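Local coordinates for protein lytic polysaccharide monooxygenase (PDB 4QI8) that probably cleaves cellulose chains oxidatively, using a single active-site copper ion together with a reducing agent and an oxygen cosubstrate, at residues H1-P5 with N25-F31; H47-T53 with I89-T93; A58-Y64 with S122-P128. All blocks are in the same frame, centred on the assembly; numbering follows the deposited sequence. Where two conformers were deposited one is given.

Contact 1: H1-P5 with N25-F31; sequences HYTFP and NWQNNGF. With CU (copper (II) ion), chain C; NO3 (nitrate ion), chain D.
H1 rests on the turn at N28-F31 with both its backbone and its imidazole ring. The CA of G30 covers one face of that ring, offset toward the rim: it lies 4.3 Å from the centroid of the H1 ring and 25° off the normal, which makes it a CH-pi contact. Beside it, N29 O approaches H1 CA at 3.0 Å in a bent CA-H...O contact. At chi1 -76° the imidazole of H1 stands beside its own amino nitrogen, and this brings two nitrogens onto one copper: H1 N at 2.1 Å and H1 ND1 at 2.0 Å from the ion. Across the ring, H1 NE2 gives a weak hydrogen bond to nitrate O3 at 2.7 Å. F31 N reaches nitrate O2 almost straight, with 169° at the hydrogen, and the same O2 hangs over the centre of the F31 ring; the anion probably comes from the crystallisation liquor.

Further along, T3 turns its methyl to the turn, CG2 lying 3.5 Å from N29 OD1 and also touching N25 O, while its hydroxyl bonds weakly to A67 O. The amide of N25 is gripped at both ends. Its ND2 donates to G30 O at 2.8 Å, in the carbonyl plane, and a water links ND2 to Y2 O; a second water connects N25 OD1 to F4 N, fixing the flip of the amide. N28 OD1 closes an Asx turn with G30 N, the donor standing above the carbonyl plane and off the lone pairs. The CB of Y2 leaves the backbone away from this turn, and its hydroxyl bonds H142 ND1. Chelation by the amino group and ND1 of residue one, with H72 as the other histidine ligand, is the histidine brace that defines lytic polysaccharide monooxygenases.

Contact 2: H47-T53 with I89-T93; sequences HSPAQST and INSWT
H47 begins the contact by reaching over to N90: H47 NE2 donates to N90 O at 2.8 Å. The acceptor lies in the plane of the imidazole and the donor in the plane of the carbonyl, although the bond bends to 139° at the hydrogen. With CG anti to the backbone N (chi1 163°), the H47 ring is carried across to the other loop. There T93 CG2 sits over one face, 4.1 Å from the centroid of the H47 ring and 27° off its normal, a CH-pi contact; the nitrogen of P49 lies over the opposite face, so the ring is held between the two. The hydroxyl of T93 turns instead to E95.

P49 follows with its CB 3.4 Å from N90 O and 3.8 Å from N90 CB, the pyrrolidine lying against the backbone oxygen that H47 already holds. A50 contributes little across the contact, but its N bonds OE1 of Q162, on strand 155-166. At T53 the side chain meets I89 tip to tip, OG1 being 3.7 Å from I89 CG2. That hydroxyl also accepts from Q162 NE2, as does N90 OD1.

One direct hydrogen bond therefore joins the two loops, and Q162, bonded to A50 N and T53 OG1 of one and to N90 OD1 of the other, makes a second polar tie between them. The backbone bond from W92 N to I89 O shapes the turn that presents N90 O. R21 packs on H47 and bonds W92 O, and its positive charge would probably favour a neutral imidazole, in keeping with a contact made of dipoles and methyl groups and not of paired charges.

Contact 3: A58-Y64 with S122-P128; sequences AGTTITY and SFPVKIP
Strands 61-64 and 122-126 pair antiparallel in one sheet of the beta-sandwich, with 122-126 at its edge; their axes run at 147°. Backbone hydrogen bonds set the register through two hydrogen-bonded pairs. In the first, I62 N meets V125 O at 3.0 Å and V125 N meets I62 O at 2.9 Å. In the second, Y64 N bonds F123 O at 2.9 Å and F123 N bonds Y64 O at 2.8 Å. Beyond the strand, I127 N continues the ladder to T60 O at 2.9 Å. Between these rungs, CA-H...O contacts from T61, T63 and P124 line the non-hydrogen-bonded pairs T61-K126 and T63-P124; at the end of the ladder S122 CA makes another to Y64 O.

Apolar contacts divide by face. I62, Y64, F123 and V125 point to the interior, where I62 CG1 packs on V125 CB and Y64 CB on V125 CG2. F78 of strand 76-82 covers F123 and V125 from across the sandwich, while Y64 extends its hydroxyl to S159. On the other face T61 and P124 lie side by side, T61 CG2 touching P124 CB at 3.6 Å, and T63 CG2 meets S122 CB.

Polar side-chain contacts centre on K126, whose chain is bent at chi2 and again at chi3 (101°) and curls back across T61. Its ammonium bonds G59 O, with K126 NZ at 3.1 Å from that oxygen and tilted from the carbonyl plane; a weak bond to T61 OG1 is doubtful, since that hydroxyl is modelled too close to the lysine. Putting an alanine at T61 removes the methyl packed on P124 CB and would probably leave a gap beside that proline. At the turn, G59 N reaches I127 O at 2.8 Å, but the angle at the hydrogen is only 129°, a weak bond.

Contacts 1 and 3 meet in one sheet: strand 3-8, which carries most of 1-5, borders 61-67, which in turn borders 122-126. Although their centres are 22 Å apart they touch through F4: F4 O lies 3.6 Å from Y64 CE1, and F4 CE1 is 4.0 Å from F123 CE1. Contact 1 carries the copper; contact 3 lies farther off, the side chain of F123 being about 14 Å from the ion. Contact 2 joins loops flanking the other sheet of the sandwich and touches neither, its nearest atoms lying about 8 Å from contact 1 and about 9 Å from contact 3. Along the chain, contact 1 closes first, whereas the segments of contacts 2 and 3 alternate.

Contact 1: H1-P5 with N25-F31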
loop_
_atom_site.group_PDB
_atom_site.type_symbol
_atom_site.label_atom_id
_atom_site.label_comp_id
_atom_site.label_asym_id
_atom_site.label_seq_id
_atom_site.Cartn_x
_atom_site.Cartn_y
_atom_site.Cartn_z
ATOM N N HIS A 1 -13.481 6.672 -4.491
ATOM C CA HIS A 1 -14.103 5.526 -3.836
ATOM C C HIS A 1 -13.834 4.229 -4.582
ATOM O O HIS A 1 -14.397 3.958 -5.634
ATOM C CB HIS A 1 -15.597 5.753 -3.692
ATOM C CG HIS A 1 -15.913 6.701 -2.601
ATOM N ND1 HIS A 1 -15.234 7.890 -2.444
ATOM C CD2 HIS A 1 -16.787 6.615 -1.572
ATOM C CE1 HIS A 1 -15.708 8.508 -1.379
ATOM N NE2 HIS A 1 -16.651 7.762 -0.837
ATOM N N TYR A 2 -12.950 3.419 -4.016
ATOM C CA TYR A 2 -12.574 2.117 -4.562
ATOM C C TYR A 2 -11.948 1.296 -3.442
ATOM O O TYR A 2 -11.386 1.839 -2.482
ATOM C CB TYR A 2 -11.609 2.225 -5.777
ATOM C CG TYR A 2 -10.767 3.472 -5.759
ATOM C CD1 TYR A 2 -11.222 4.644 -6.358
ATOM C CD2 TYR A 2 -9.541 3.507 -5.099
ATOM C CE1 TYR A 2 -10.487 5.807 -6.300
ATOM C CE2 TYR A 2 -8.786 4.674 -5.053
ATOM C CZ TYR A 2 -9.272 5.821 -5.656
ATOM O OH TYR A 2 -8.541 6.990 -5.599
ATOM N N THR A 3 -12.089 -0.012 -3.576
ATOM C CA THR A 3 -11.388 -0.961 -2.741
ATOM C C THR A 3 -10.190 -1.526 -3.508
ATOM O O THR A 3 -10.049 -1.335 -4.710
ATOM C CB THR A 3 -12.306 -2.121 -2.365
ATOM O OG1 THR A 3 -12.664 -2.795 -3.567
ATOM C CG2 THR A 3 -13.564 -1.649 -1.618
ATOM N N PHE A 4 -9.343 -2.241 -2.776
ATOM C CA PHE A 4 -8.256 -3.035 -3.345
ATOM C C PHE A 4 -8.451 -4.487 -2.896
ATOM O O PHE A 4 -7.838 -4.944 -1.933
ATOM C CB PHE A 4 -6.893 -2.465 -2.939
ATOM C CG PHE A 4 -6.586 -1.163 -3.606
ATOM C CD1 PHE A 4 -6.085 -1.145 -4.892
ATOM C CD2 PHE A 4 -6.796 0.046 -2.961
ATOM C CE1 PHE A 4 -5.825 0.044 -5.536
ATOM C CE2 PHE A 4 -6.535 1.243 -3.619
ATOM C CZ PHE A 4 -6.041 1.235 -4.897
ATOM N N PRO A 5 -9.359 -5.213 -3.568
ATOM C CA PRO A 5 -9.846 -6.469 -2.984
ATOM C C PRO A 5 -9.127 -7.746 -3.420
ATOM O O PRO A 5 -9.427 -8.811 -2.890
ATOM C CB PRO A 5 -11.293 -6.505 -3.467
ATOM C CG PRO A 5 -11.201 -5.891 -4.848
ATOM C CD PRO A 5 -10.183 -4.785 -4.715
ATOM N N ASN A 25 -13.743 -0.850 4.356
ATOM C CA ASN A 25 -14.513 -0.157 3.310
ATOM C C ASN A 25 -15.162 -1.106 2.294
ATOM O O ASN A 25 -15.572 -0.681 1.215
ATOM C CB ASN A 25 -13.664 0.894 2.581
ATOM C CG ASN A 25 -12.625 0.294 1.647
ATOM O OD1 ASN A 25 -12.246 -0.876 1.770
ATOM N ND2 ASN A 25 -12.169 1.100 0.700
ATOM N N TRP A 26 -15.291 -2.380 2.647
ATOM C CA TRP A 26 -15.797 -3.342 1.683
ATOM C C TRP A 26 -17.229 -3.054 1.231
ATOM O O TRP A 26 -17.605 -3.484 0.147
ATOM C CB TRP A 26 -15.649 -4.777 2.203
ATOM C CG TRP A 26 -16.591 -5.145 3.301
ATOM C CD1 TRP A 26 -16.449 -4.884 4.631
ATOM C CD2 TRP A 26 -17.826 -5.850 3.156
ATOM N NE1 TRP A 26 -17.529 -5.379 5.329
ATOM C CE2 TRP A 26 -18.389 -5.976 4.444
ATOM C CE3 TRP A 26 -18.511 -6.376 2.064
ATOM C CZ2 TRP A 26 -19.594 -6.634 4.670
ATOM C CZ3 TRP A 26 -19.708 -7.016 2.286
ATOM C CH2 TRP A 26 -20.245 -7.131 3.576
ATOM N N GLN A 27 -18.015 -2.343 2.035
ATOM C CA GLN A 27 -19.372 -1.971 1.629
ATOM C C GLN A 27 -19.456 -0.573 1.015
ATOM O O GLN A 27 -20.180 -0.386 0.046
ATOM C CB GLN A 27 -20.343 -2.058 2.806
ATOM C CG GLN A 27 -20.421 -3.439 3.393
ATOM C CD GLN A 27 -21.595 -3.595 4.336
ATOM O OE1 GLN A 27 -21.568 -3.122 5.470
ATOM N NE2 GLN A 27 -22.645 -4.263 3.867
ATOM N N ASN A 28 -18.747 0.411 1.553
ATOM C CA ASN A 28 -18.936 1.786 1.086
ATOM C C ASN A 28 -17.891 2.271 0.085
ATOM O O ASN A 28 -18.048 3.344 -0.480
ATOM C CB ASN A 28 -18.990 2.765 2.256
ATOM C CG ASN A 28 -17.637 2.973 2.907
ATOM O OD1 ASN A 28 -16.791 2.087 2.922
ATOM N ND2 ASN A 28 -17.435 4.163 3.452
ATOM N N ASN A 29 -16.825 1.504 -0.119
ATOM C CA ASN A 29 -15.724 1.918 -0.998
ATOM C C ASN A 29 -15.041 3.202 -0.532
ATOM O O ASN A 29 -14.376 3.866 -1.320
ATOM C CB ASN A 29 -16.186 2.092 -2.452
ATOM C CG ASN A 29 -16.979 0.931 -2.936
ATOM O OD1 ASN A 29 -16.539 -0.210 -2.825
ATOM N ND2 ASN A 29 -18.179 1.201 -3.441
ATOM N N GLY A 30 -15.188 3.547 0.747
ATOM C CA GLY A 30 -14.678 4.808 1.240
ATOM C C GLY A 30 -13.236 4.758 1.698
ATOM O O GLY A 30 -12.505 3.807 1.425
ATOM N N PHE A 31 -12.828 5.817 2.389
ATOM C CA PHE A 31 -11.434 6.035 2.717
ATOM C C PHE A 31 -11.182 6.123 4.214
ATOM O O PHE A 31 -12.107 6.185 5.031
ATOM C CB PHE A 31 -10.912 7.304 1.998
ATOM C CG PHE A 31 -11.730 8.550 2.228
ATOM C CD1 PHE A 31 -11.472 9.373 3.305
ATOM C CD2 PHE A 31 -12.741 8.921 1.351
ATOM C CE1 PHE A 31 -12.187 10.541 3.501
ATOM C CE2 PHE A 31 -13.474 10.089 1.561
ATOM C CZ PHE A 31 -13.191 10.897 2.638
HETATM CU CU CU C . -13.800 8.572 -3.653
HETATM N N NO3 D . -16.180 7.807 3.181
HETATM O O1 NO3 D . -17.171 8.157 4.028
HETATM O O2 NO3 D . -14.908 7.561 3.551
HETATM O O3 NO3 D . -16.502 7.684 1.883
HETATM O O HOH W 1 -9.510 1.079 -0.515
HETATM O O HOH W 2 -9.881 -1.491 0.255
HETATM O O HOH W 3 -13.929 10.342 -2.628
HETATM O O HOH W 4 -15.666 9.425 -5.096
#

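Contact 2: H47-T53 with I89-T93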
loop_
_atom_site.group_PDB
_atom_site.type_symbol
_atom_site.label_atom_id
_atom_site.label_comp_id
_atom_site.label_asym_id
_atom_site.label_seq_id
_atom_site.Cartn_x
_atom_site.Cartn_y
_atom_site.Cartn_z
ATOM N N HIS A 47 -8.786 -6.726 13.599
ATOM C CA HIS A 47 -8.009 -7.605 12.737
ATOM C C HIS A 47 -8.818 -8.821 12.335
ATOM O O HIS A 47 -9.457 -9.444 13.184
ATOM C CB HIS A 47 -6.751 -8.060 13.475
ATOM C CG HIS A 47 -6.094 -9.263 12.873
ATOM N ND1 HIS A 47 -5.276 -9.188 11.767
ATOM C CD2 HIS A 47 -6.141 -10.569 13.225
ATOM C CE1 HIS A 47 -4.849 -10.400 11.464
ATOM N NE2 HIS A 47 -5.355 -11.254 12.334
ATOM N N SER A 48 -8.788 -9.158 11.052
ATOM C CA SER A 48 -9.373 -10.398 10.534
ATOM C C SER A 48 -8.442 -10.937 9.450
ATOM O O SER A 48 -8.142 -10.213 8.501
ATOM C CB SER A 48 -10.757 -10.152 9.909
ATOM O OG SER A 48 -11.771 -9.904 10.872
ATOM N N PRO A 49 -8.002 -12.201 9.548
ATOM C CA PRO A 49 -7.118 -12.739 8.512
ATOM C C PRO A 49 -7.804 -12.874 7.158
ATOM O O PRO A 49 -9.028 -12.979 7.070
ATOM C CB PRO A 49 -6.764 -14.127 9.048
ATOM C CG PRO A 49 -7.870 -14.482 9.950
ATOM C CD PRO A 49 -8.297 -13.202 10.586
ATOM N N ALA A 50 -6.997 -12.907 6.105
ATOM C CA ALA A 50 -7.474 -13.290 4.784
ATOM C C ALA A 50 -7.792 -14.775 4.779
ATOM O O ALA A 50 -7.301 -15.525 5.612
ATOM C CB ALA A 50 -6.425 -12.995 3.736
ATOM N N GLN A 51 -8.607 -15.197 3.829
ATOM C CA GLN A 51 -8.960 -16.601 3.717
ATOM C C GLN A 51 -7.754 -17.482 3.414
ATOM O O GLN A 51 -7.684 -18.631 3.868
ATOM C CB GLN A 51 -9.998 -16.799 2.617
ATOM C CG GLN A 51 -11.359 -16.205 2.907
ATOM C CD GLN A 51 -12.316 -16.418 1.750
ATOM O OE1 GLN A 51 -12.003 -16.088 0.607
ATOM N NE2 GLN A 51 -13.469 -17.007 2.030
ATOM N N SER A 52 -6.834 -16.957 2.608
ATOM C CA SER A 52 -5.677 -17.713 2.144
ATOM C C SER A 52 -4.459 -16.802 2.001
ATOM O O SER A 52 -4.575 -15.579 2.118
ATOM C CB SER A 52 -5.992 -18.396 0.805
ATOM O OG SER A 52 -7.140 -19.235 0.893
ATOM N N THR A 53 -3.313 -17.415 1.736
ATOM C CA THR A 53 -2.042 -16.724 1.583
ATOM C C THR A 53 -1.457 -17.141 0.241
ATOM O O THR A 53 -1.404 -18.327 -0.060
ATOM C CB THR A 53 -1.109 -17.101 2.754
ATOM O OG1 THR A 53 -1.688 -16.642 3.982
ATOM C CG2 THR A 53 0.281 -16.516 2.591
ATOM N N ILE A 89 1.069 -16.026 9.918
ATOM C CA ILE A 89 0.623 -14.833 9.222
ATOM C C ILE A 89 -0.840 -14.492 9.510
ATOM O O ILE A 89 -1.170 -13.317 9.604
ATOM C CB ILE A 89 0.880 -14.941 7.712
ATOM C CG1 ILE A 89 0.476 -13.634 7.018
ATOM C CG2 ILE A 89 0.166 -16.136 7.113
ATOM C CD1 ILE A 89 1.111 -13.423 5.687
ATOM N N ASN A 90 -1.707 -15.491 9.686
ATOM C CA ASN A 90 -3.122 -15.202 9.915
ATOM C C ASN A 90 -3.335 -14.377 11.168
ATOM O O ASN A 90 -4.285 -13.610 11.253
ATOM C CB ASN A 90 -3.941 -16.485 10.053
ATOM C CG ASN A 90 -4.188 -17.186 8.735
ATOM O OD1 ASN A 90 -4.062 -16.601 7.663
ATOM N ND2 ASN A 90 -4.558 -18.457 8.820
ATOM N N SER A 91 -2.446 -14.533 12.138
ATOM C CA SER A 91 -2.601 -13.880 13.432
ATOM C C SER A 91 -1.801 -12.571 13.535
ATOM O O SER A 91 -1.985 -11.804 14.474
ATOM C CB SER A 91 -2.186 -14.845 14.554
ATOM O OG SER A 91 -2.968 -16.040 14.544
ATOM N N TRP A 92 -0.923 -12.316 12.572
ATOM C CA TRP A 92 0.035 -11.215 12.704
ATOM C C TRP A 92 -0.522 -9.908 12.147
ATOM O O TRP A 92 -0.864 -9.822 10.972
ATOM C CB TRP A 92 1.331 -11.577 11.996
ATOM C CG TRP A 92 2.502 -10.719 12.356
ATOM C CD1 TRP A 92 3.143 -10.663 13.558
ATOM C CD2 TRP A 92 3.195 -9.809 11.496
ATOM N NE1 TRP A 92 4.193 -9.776 13.502
ATOM C CE2 TRP A 92 4.246 -9.236 12.246
ATOM C CE3 TRP A 92 3.041 -9.430 10.163
ATOM C CZ2 TRP A 92 5.134 -8.314 11.700
ATOM C CZ3 TRP A 92 3.923 -8.515 9.625
ATOM C CH2 TRP A 92 4.963 -7.977 10.385
ATOM N N THR A 93 -0.614 -8.880 12.983
ATOM C CA THR A 93 -1.218 -7.618 12.547
ATOM C C THR A 93 -0.230 -6.667 11.858
ATOM O O THR A 93 -0.639 -5.778 11.116
ATOM C CB THR A 93 -1.865 -6.885 13.724
ATOM O OG1 THR A 93 -0.850 -6.526 14.662
ATOM C CG2 THR A 93 -2.885 -7.774 14.409
#

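Contact 3: A58-Y64 with S122-P128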
loop_
_atom_site.group_PDB
_atom_site.type_symbol
_atom_site.label_atom_id
_atom_site.label_comp_id
_atom_site.label_asym_id
_atom_site.label_seq_id
_atom_site.Cartn_x
_atom_site.Cartn_y
_atom_site.Cartn_z
ATOM N N ALA A 58 10.122 -14.279 -4.952
ATOM C CA ALA A 58 10.840 -13.017 -4.895
ATOM C C ALA A 58 11.401 -12.720 -6.279
ATOM O O ALA A 58 11.843 -13.629 -6.989
ATOM C CB ALA A 58 11.955 -13.091 -3.875
ATOM N N GLY A 59 11.369 -11.450 -6.663
ATOM C CA GLY A 59 11.919 -11.021 -7.934
ATOM C C GLY A 59 10.907 -11.013 -9.062
ATOM O O GLY A 59 11.235 -10.606 -10.175
ATOM N N THR A 60 9.687 -11.460 -8.786
ATOM C CA THR A 60 8.635 -11.458 -9.800
ATOM C C THR A 60 7.651 -10.319 -9.559
ATOM O O THR A 60 7.712 -9.626 -8.540
ATOM C CB THR A 60 7.868 -12.795 -9.838
ATOM O OG1 THR A 60 7.109 -12.957 -8.636
ATOM C CG2 THR A 60 8.825 -13.973 -10.000
ATOM N N THR A 61 6.766 -10.136 -10.530
ATOM C CA THR A 61 5.765 -9.088 -10.501
ATOM C C THR A 61 4.397 -9.714 -10.387
ATOM O O THR A 61 4.019 -10.547 -11.210
ATOM C CB THR A 61 5.789 -8.277 -11.795
ATOM O OG1 THR A 61 7.047 -7.613 -11.913
ATOM C CG2 THR A 61 4.682 -7.236 -11.812
ATOM N N ILE A 62 3.645 -9.287 -9.383
ATOM C CA ILE A 62 2.276 -9.741 -9.210
ATOM C C ILE A 62 1.351 -8.569 -9.478
ATOM O O ILE A 62 1.798 -7.489 -9.859
ATOM C CB ILE A 62 2.062 -10.336 -7.818
ATOM C CG1 ILE A 62 2.321 -9.296 -6.726
ATOM C CG2 ILE A 62 2.989 -11.529 -7.630
ATOM C CD1 ILE A 62 2.081 -9.804 -5.317
ATOM N N THR A 63 0.059 -8.781 -9.305
ATOM C CA THR A 63 -0.896 -7.751 -9.673
ATOM C C THR A 63 -1.832 -7.497 -8.500
ATOM O O THR A 63 -2.378 -8.439 -7.947
ATOM C CB THR A 63 -1.696 -8.170 -10.930
ATOM O OG1 THR A 63 -0.803 -8.414 -12.024
ATOM C CG2 THR A 63 -2.675 -7.089 -11.328
ATOM N N TYR A 64 -1.987 -6.226 -8.125
ATOM C CA TYR A 64 -2.940 -5.818 -7.095
ATOM C C TYR A 64 -4.103 -5.128 -7.799
ATOM O O TYR A 64 -3.899 -4.167 -8.540
ATOM C CB TYR A 64 -2.280 -4.876 -6.074
ATOM C CG TYR A 64 -2.687 -5.119 -4.638
ATOM C CD1 TYR A 64 -4.015 -5.030 -4.248
ATOM C CD2 TYR A 64 -1.747 -5.428 -3.662
ATOM C CE1 TYR A 64 -4.389 -5.258 -2.920
ATOM C CE2 TYR A 64 -2.119 -5.653 -2.347
ATOM C CZ TYR A 64 -3.435 -5.558 -1.974
ATOM O OH TYR A 64 -3.771 -5.764 -0.656
ATOM N N SER A 122 -5.799 -2.160 -12.006
ATOM C CA SER A 122 -4.859 -3.035 -11.340
ATOM C C SER A 122 -3.456 -2.460 -11.518
ATOM O O SER A 122 -3.224 -1.603 -12.380
ATOM C CB SER A 122 -4.960 -4.456 -11.877
ATOM O OG SER A 122 -4.589 -4.518 -13.234
ATOM N N PHE A 123 -2.532 -2.950 -10.699
ATOM C CA PHE A 123 -1.178 -2.415 -10.628
ATOM C C PHE A 123 -0.161 -3.536 -10.526
ATOM O O PHE A 123 -0.314 -4.429 -9.706
ATOM C CB PHE A 123 -1.041 -1.498 -9.415
ATOM C CG PHE A 123 -1.939 -0.319 -9.493
ATOM C CD1 PHE A 123 -3.216 -0.350 -8.952
ATOM C CD2 PHE A 123 -1.543 0.809 -10.191
ATOM C CE1 PHE A 123 -4.048 0.734 -9.089
ATOM C CE2 PHE A 123 -2.378 1.884 -10.327
ATOM C CZ PHE A 123 -3.629 1.844 -9.784
ATOM N N PRO A 124 0.886 -3.489 -11.359
ATOM C CA PRO A 124 1.973 -4.450 -11.220
ATOM C C PRO A 124 2.842 -4.068 -10.046
ATOM O O PRO A 124 3.239 -2.908 -9.912
ATOM C CB PRO A 124 2.745 -4.291 -12.527
ATOM C CG PRO A 124 2.531 -2.874 -12.906
ATOM C CD PRO A 124 1.121 -2.566 -12.482
ATOM N N VAL A 125 3.117 -5.041 -9.193
ATOM C CA VAL A 125 3.911 -4.825 -7.999
ATOM C C VAL A 125 5.130 -5.717 -8.094
ATOM O O VAL A 125 5.018 -6.939 -8.066
ATOM C CB VAL A 125 3.127 -5.169 -6.709
ATOM C CG1 VAL A 125 3.973 -4.899 -5.493
ATOM C CG2 VAL A 125 1.822 -4.386 -6.622
ATOM N N LYS A 126 6.296 -5.103 -8.244
ATOM C CA LYS A 126 7.531 -5.863 -8.344
ATOM C C LYS A 126 8.078 -6.182 -6.956
ATOM O O LYS A 126 8.403 -5.287 -6.171
ATOM C CB LYS A 126 8.579 -5.128 -9.187
ATOM C CG LYS A 126 9.878 -5.932 -9.427
ATOM C CD LYS A 126 9.644 -7.364 -9.974
ATOM C CE LYS A 126 9.881 -7.483 -11.479
ATOM N NZ LYS A 126 9.507 -8.841 -12.003
ATOM N N ILE A 127 8.160 -7.470 -6.658
ATOM C CA ILE A 127 8.676 -7.944 -5.383
ATOM C C ILE A 127 10.205 -8.021 -5.471
ATOM O O ILE A 127 10.734 -8.690 -6.356
ATOM C CB ILE A 127 8.116 -9.347 -5.064
ATOM C CG1 ILE A 127 6.577 -9.345 -5.068
ATOM C CG2 ILE A 127 8.651 -9.858 -3.735
ATOM C CD1 ILE A 127 5.914 -8.454 -4.008
ATOM N N PRO A 128 10.927 -7.333 -4.569
ATOM C CA PRO A 128 12.396 -7.366 -4.630
ATOM C C PRO A 128 12.972 -8.779 -4.608
ATOM O O PRO A 128 12.474 -9.645 -3.896
ATOM C CB PRO A 128 12.811 -6.610 -3.370
ATOM C CG PRO A 128 11.677 -5.674 -3.122
ATOM C CD PRO A 128 10.453 -6.437 -3.496
#